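Local coordinates for ABC transporter substrate-binding protein-branched chain amino acid transport (PDB 4GNR) that binds isoleucine and probably delivers branched-chain amino acids to an ABC transporter as its surface-exposed substrate-binding protein, at residues Y156-A161 / V202-Y206; V226-N232 / I248-S252. All blocks are in the same frame, centred on the assembly; numbering follows the deposited sequence.

Interaction 1 of 2, residues Y156-A161 / V202-Y206. With ILE (isoleucine), chain B.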
loop_
_atom_site.group_PDB
_atom_site.type_symbol
_atom_site.label_atom_id
_atom_site.label_comp_id
_atom_site.label_asym_id
_atom_site.label_seq_id
_atom_site.Cartn_x
_atom_site.Cartn_y
_atom_site.Cartn_z
ATOM N N TYR A 156 10.593 0.112 5.406
ATOM C CA TYR A 156 9.472 0.954 5.010
ATOM C C TYR A 156 9.367 2.147 5.965
ATOM O O TYR A 156 9.394 3.323 5.558
ATOM C CB TYR A 156 8.183 0.107 5.045
ATOM C CG TYR A 156 6.900 0.913 5.098
ATOM C CD1 TYR A 156 6.438 1.581 3.980
ATOM C CD2 TYR A 156 6.145 0.994 6.260
ATOM C CE1 TYR A 156 5.296 2.319 4.008
ATOM C CE2 TYR A 156 4.992 1.746 6.312
ATOM C CZ TYR A 156 4.565 2.405 5.181
ATOM O OH TYR A 156 3.410 3.147 5.246
ATOM N N ALA A 157 9.250 1.816 7.243
ATOM C CA ALA A 157 9.079 2.843 8.261
ATOM C C ALA A 157 10.301 3.757 8.326
ATOM O O ALA A 157 10.202 4.981 8.417
ATOM C CB ALA A 157 8.767 2.217 9.611
ATOM N N LYS A 158 11.472 3.137 8.274
ATOM C CA LYS A 158 12.716 3.904 8.315
ATOM C C LYS A 158 12.881 4.843 7.118
ATOM O O LYS A 158 13.418 5.942 7.266
ATOM C CB LYS A 158 13.923 2.997 8.519
ATOM C CG LYS A 158 13.918 2.389 9.940
ATOM C CD LYS A 158 15.081 1.505 10.307
ATOM C CE LYS A 158 15.109 0.256 9.522
ATOM N NZ LYS A 158 16.210 -0.619 10.018
ATOM N N GLY A 159 12.379 4.432 5.958
ATOM C CA GLY A 159 12.443 5.280 4.760
ATOM C C GLY A 159 11.557 6.516 4.897
ATOM O O GLY A 159 11.949 7.626 4.549
ATOM N N ILE A 160 10.343 6.323 5.397
ATOM C CA ILE A 160 9.445 7.453 5.630
ATOM C C ILE A 160 10.081 8.391 6.685
ATOM O O ILE A 160 10.117 9.606 6.520
ATOM C CB ILE A 160 8.043 6.988 6.069
ATOM C CG1 ILE A 160 7.377 6.195 4.943
ATOM C CG2 ILE A 160 7.207 8.198 6.497
ATOM C CD1 ILE A 160 5.986 5.701 5.291
ATOM N N ALA A 161 10.588 7.807 7.768
ATOM C CA ALA A 161 11.202 8.609 8.836
ATOM C C ALA A 161 12.400 9.424 8.313
ATOM O O ALA A 161 12.551 10.609 8.648
ATOM C CB ALA A 161 11.610 7.731 9.996
ATOM N N VAL A 202 3.933 8.587 13.034
ATOM C CA VAL A 202 4.142 7.165 13.297
ATOM C C VAL A 202 4.272 6.340 12.015
ATOM O O VAL A 202 3.299 5.793 11.510
ATOM C CB VAL A 202 2.990 6.573 14.172
ATOM C CG1 VAL A 202 3.267 5.101 14.539
ATOM C CG2 VAL A 202 2.776 7.411 15.452
ATOM N N PRO A 203 5.498 6.232 11.479
ATOM C CA PRO A 203 5.740 5.372 10.329
ATOM C C PRO A 203 5.698 3.904 10.825
ATOM O O PRO A 203 6.466 3.494 11.685
ATOM C CB PRO A 203 7.144 5.784 9.861
ATOM C CG PRO A 203 7.374 7.120 10.456
ATOM C CD PRO A 203 6.687 7.040 11.800
ATOM N N GLY A 204 4.824 3.129 10.208
ATOM C CA GLY A 204 4.619 1.747 10.588
ATOM C C GLY A 204 3.346 1.181 9.991
ATOM O O GLY A 204 2.600 1.863 9.274
ATOM N N TYR A 205 3.160 -0.102 10.278
ATOM C CA TYR A 205 2.031 -0.909 9.817
ATOM C C TYR A 205 0.874 -0.925 10.833
ATOM O O TYR A 205 1.050 -0.560 11.993
ATOM C CB TYR A 205 2.476 -2.301 9.427
ATOM C CG TYR A 205 3.476 -2.350 8.279
ATOM C CD1 TYR A 205 3.214 -1.748 7.063
ATOM C CD2 TYR A 205 4.637 -3.087 8.382
ATOM C CE1 TYR A 205 4.098 -1.864 6.002
ATOM C CE2 TYR A 205 5.514 -3.223 7.295
ATOM C CZ TYR A 205 5.235 -2.615 6.116
ATOM O OH TYR A 205 6.115 -2.772 5.065
ATOM N N TYR A 206 -0.277 -1.429 10.388
ATOM C CA TYR A 206 -1.488 -1.306 11.169
ATOM C C TYR A 206 -1.492 -2.002 12.509
ATOM O O TYR A 206 -2.109 -1.493 13.443
ATOM C CB TYR A 206 -2.741 -1.735 10.359
ATOM C CG TYR A 206 -2.790 -3.222 10.039
ATOM C CD1 TYR A 206 -3.371 -4.134 10.902
ATOM C CD2 TYR A 206 -2.261 -3.725 8.875
ATOM C CE1 TYR A 206 -3.429 -5.497 10.619
ATOM C CE2 TYR A 206 -2.306 -5.082 8.586
ATOM C CZ TYR A 206 -2.881 -5.964 9.459
ATOM O OH TYR A 206 -2.934 -7.294 9.098
HETATM N N ILE B . 3.595 0.678 1.227
HETATM C CA ILE B . 3.798 -0.383 2.252
HETATM C C ILE B . 5.002 -1.233 1.859
HETATM O O ILE B . 5.344 -2.162 2.619
HETATM C CB ILE B . 2.488 -1.139 2.627
HETATM C CG1 ILE B . 1.723 -1.557 1.393
HETATM C CG2 ILE B . 1.462 -0.314 3.587
HETATM C CD1 ILE B . 0.493 -2.371 1.726
HETATM O OXT ILE B . 5.610 -0.929 0.812
#
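Tyr-156 and Tyr-205 set their rings almost parallel, planes 3° apart, yet so far slid that they barely overlap: the centroids lie 4.8 Å from each other. Tyr-205 CE1 lies over one face of the Tyr-156 ring, 3.5 Å from Tyr-156 CD2. Both rings reach the bound isoleucine, each in its own way. Tyr-205 donates its hydroxyl proton to the ligand carboxylate, Tyr-205 OH to isoleucine O at 2.6 Å, with that oxygen near the plane of the ring. Tyr-156 makes a carbon contact instead, its CE1 3.6 Å from the ligand CA, while its own hydroxyl is hydrogen-bonded to Asp-229 and Gly-230. With CG anti to the backbone N (chi1 161°), the Tyr-156 ring leaves helix 155-167 toward the ligand and meets Gly-204 O at its edge, in plane. The next residue, Ala-157, rests on Pro-203, its CB 3.9 Å from Pro-203 CB and closer still, 3.4 Å, to Pro-203 O. One turn on, Ile-160 crosses the same proline obliquely, Ile-160 CB 4.1 Å from Pro-203 CB, and Ala-161 touches its CG. No hydrogen bond joins the two segments directly; ring and apolar contacts make up most of the meeting. This is part of the wall of the ligand cleft of the periplasmic binding protein fold, where the start of a helix and the loop following strand 199-201 each present a tyrosine to the ligand. A phenol donor at the carboxylate and a ring against CA are consistent with recognition of the main-chain part of the ligand, which leucine and valine would share.

Interaction 2 of 2, residues V226-N232 / I248-S252. With ILE (isoleucine), chain B.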
loop_
_atom_site.group_PDB
_atom_site.type_symbol
_atom_site.label_atom_id
_atom_site.label_comp_id
_atom_site.label_asym_id
_atom_site.label_seq_id
_atom_site.Cartn_x
_atom_site.Cartn_y
_atom_site.Cartn_z
ATOM N N VAL A 226 -0.233 11.023 12.913
ATOM C CA VAL A 226 -0.137 11.069 11.461
ATOM C C VAL A 226 0.680 9.905 10.940
ATOM O O VAL A 226 1.778 9.631 11.434
ATOM C CB VAL A 226 0.533 12.403 11.052
ATOM C CG1 VAL A 226 0.531 12.581 9.525
ATOM C CG2 VAL A 226 -0.149 13.596 11.715
ATOM N N GLY A 227 0.141 9.236 9.933
ATOM C CA GLY A 227 0.791 8.073 9.370
ATOM C C GLY A 227 0.914 8.094 7.870
ATOM O O GLY A 227 0.372 8.940 7.159
ATOM N N GLY A 228 1.726 7.143 7.398
ATOM C CA GLY A 228 1.841 6.871 5.984
ATOM C C GLY A 228 0.718 5.906 5.555
ATOM O O GLY A 228 -0.266 5.668 6.262
ATOM N N ASP A 229 0.920 5.318 4.382
ATOM C CA ASP A 229 -0.103 4.454 3.791
ATOM C C ASP A 229 -0.404 3.211 4.627
ATOM O O ASP A 229 -1.451 2.584 4.439
ATOM C CB ASP A 229 0.191 4.116 2.330
ATOM C CG ASP A 229 1.421 3.207 2.105
ATOM O OD1 ASP A 229 2.443 3.353 2.817
ATOM O OD2 ASP A 229 1.364 2.381 1.138
ATOM N N GLY A 230 0.489 2.844 5.546
ATOM C CA GLY A 230 0.214 1.707 6.410
ATOM C C GLY A 230 -1.022 1.854 7.296
ATOM O O GLY A 230 -1.526 0.850 7.820
ATOM N N PHE A 231 -1.520 3.078 7.505
ATOM C CA PHE A 231 -2.733 3.284 8.314
ATOM C C PHE A 231 -4.030 2.916 7.579
ATOM O O PHE A 231 -5.073 2.885 8.208
ATOM C CB PHE A 231 -2.852 4.754 8.755
ATOM C CG PHE A 231 -2.021 5.171 9.944
ATOM C CD1 PHE A 231 -0.758 4.659 10.225
ATOM C CD2 PHE A 231 -2.480 6.240 10.719
ATOM C CE1 PHE A 231 -0.016 5.170 11.308
ATOM C CE2 PHE A 231 -1.748 6.734 11.781
ATOM C CZ PHE A 231 -0.521 6.198 12.071
ATOM N N ASN A 232 -3.981 2.677 6.265
ATOM C CA ASN A 232 -5.194 2.343 5.535
ATOM C C ASN A 232 -5.733 0.971 5.934
ATOM O O ASN A 232 -4.985 0.068 6.290
ATOM C CB ASN A 232 -4.938 2.357 4.022
ATOM C CG ASN A 232 -4.799 3.762 3.502
ATOM O OD1 ASN A 232 -5.802 4.412 3.171
ATOM N ND2 ASN A 232 -3.578 4.234 3.394
ATOM N N ILE A 248 -6.775 11.584 13.674
ATOM C CA ILE A 248 -5.870 10.727 12.906
ATOM C C ILE A 248 -5.804 11.256 11.465
ATOM O O ILE A 248 -6.824 11.612 10.879
ATOM C CB ILE A 248 -6.334 9.246 12.873
ATOM C CG1 ILE A 248 -6.612 8.683 14.265
ATOM C CG2 ILE A 248 -5.356 8.376 12.111
ATOM C CD1 ILE A 248 -5.465 8.725 15.232
ATOM N N TYR A 249 -4.597 11.309 10.922
ATOM C CA TYR A 249 -4.368 11.767 9.551
ATOM C C TYR A 249 -3.444 10.773 8.888
ATOM O O TYR A 249 -2.488 10.332 9.522
ATOM C CB TYR A 249 -3.719 13.153 9.546
ATOM C CG TYR A 249 -4.580 14.191 10.225
ATOM C CD1 TYR A 249 -4.544 14.338 11.612
ATOM C CD2 TYR A 249 -5.430 15.004 9.497
ATOM C CE1 TYR A 249 -5.355 15.248 12.265
ATOM C CE2 TYR A 249 -6.233 15.943 10.126
ATOM C CZ TYR A 249 -6.191 16.064 11.512
ATOM O OH TYR A 249 -6.992 16.990 12.163
ATOM N N PHE A 250 -3.703 10.408 7.639
ATOM C CA PHE A 250 -2.787 9.476 6.963
ATOM C C PHE A 250 -2.898 9.573 5.446
ATOM O O PHE A 250 -3.915 9.980 4.880
ATOM C CB PHE A 250 -3.002 8.005 7.410
ATOM C CG PHE A 250 -4.410 7.500 7.221
ATOM C CD1 PHE A 250 -5.345 7.650 8.233
ATOM C CD2 PHE A 250 -4.804 6.853 6.055
ATOM C CE1 PHE A 250 -6.631 7.188 8.083
ATOM C CE2 PHE A 250 -6.097 6.391 5.902
ATOM C CZ PHE A 250 -7.012 6.562 6.919
ATOM N N ILE A 251 -1.822 9.149 4.795
ATOM C CA ILE A 251 -1.747 9.153 3.353
ATOM C C ILE A 251 -2.495 7.979 2.742
ATOM O O ILE A 251 -2.417 6.845 3.230
ATOM C CB ILE A 251 -0.271 9.082 2.890
ATOM C CG1 ILE A 251 0.444 10.345 3.352
ATOM C CG2 ILE A 251 -0.176 8.913 1.377
ATOM C CD1 ILE A 251 1.869 10.446 2.946
ATOM N N SER A 252 -3.219 8.262 1.656
ATOM C CA SER A 252 -3.911 7.231 0.906
ATOM C C SER A 252 -3.764 7.516 -0.584
ATOM O O SER A 252 -3.559 8.632 -1.016
ATOM C CB SER A 252 -5.384 7.157 1.267
ATOM O OG SER A 252 -6.010 6.097 0.589
HETATM N N ILE B . 3.595 0.678 1.227
HETATM C CA ILE B . 3.798 -0.383 2.252
HETATM C C ILE B . 5.002 -1.233 1.859
HETATM O O ILE B . 5.344 -2.162 2.619
HETATM C CB ILE B . 2.488 -1.139 2.627
HETATM C CG1 ILE B . 1.723 -1.557 1.393
HETATM C CG2 ILE B . 1.462 -0.314 3.587
HETATM C CD1 ILE B . 0.493 -2.371 1.726
HETATM O OXT ILE B . 5.610 -0.929 0.812
#
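Asn-232 turns its side-chain amide across to strand 248-252 and uses both ends of it. ND2 donates to Ile-251 O at 2.9 Å, in the carbonyl plane, and back to Asp-229 O at 2.9 Å in a nearly straight bond (172°). Both acceptors lie close to the amide plane, which fixes its rotation. Asp-229 O also accepts from Asn-232 N, on the same face of its plane. OD1 lies 3.1 Å from Ser-252 OG, which is also hydrogen-bonded to Phe-254 O. Upstream the pairing is regular parallel sheet: Gly-227 N donates to Tyr-249 O, and Gly-227 O accepts from Ile-251 N at 3.2 Å. Helix 234-240 connects the two parallel strands in a beta-alpha-beta unit, and the ligand site opens at the C-terminal end of strand 225-227. There Asp-229 OD2 takes the ammonium of the bound isoleucine at 2.8 Å from its N; OD1 makes only a weak bond to it and has Tyr-156 OH as its stronger partner. Behind this turn Phe-231 CB packs 3.5 Å from Phe-250 CG, with the Phe-231 carbonyl over a face of the Phe-250 ring, while Ile-248 CG2 meets the Phe-231 ring at its edge and Gly-227 CA lies over its centre.

Interaction 1 closes before interaction 2 opens along the chain, and their centres are about 10 Å apart in the same lobe. They share the mixed sheet in which strands 199-201, 225-227 and 248-252 run side by side and parallel; Val-202 N, just beyond strand 199-201, probably makes a hydrogen bond to Val-226 O of strand 225-227, 2.9 Å away. At the ligand, the Tyr-156–Asp-229 hydrogen bond joins the two contacts. Interaction 1 supplies Tyr-205 to the ligand carboxylate and interaction 2 supplies Asp-229 to its amino group. Ser-85, Ser-106 and Thr-108 add further hydrogen bonds, consistent with a ligand enclosed between two lobes.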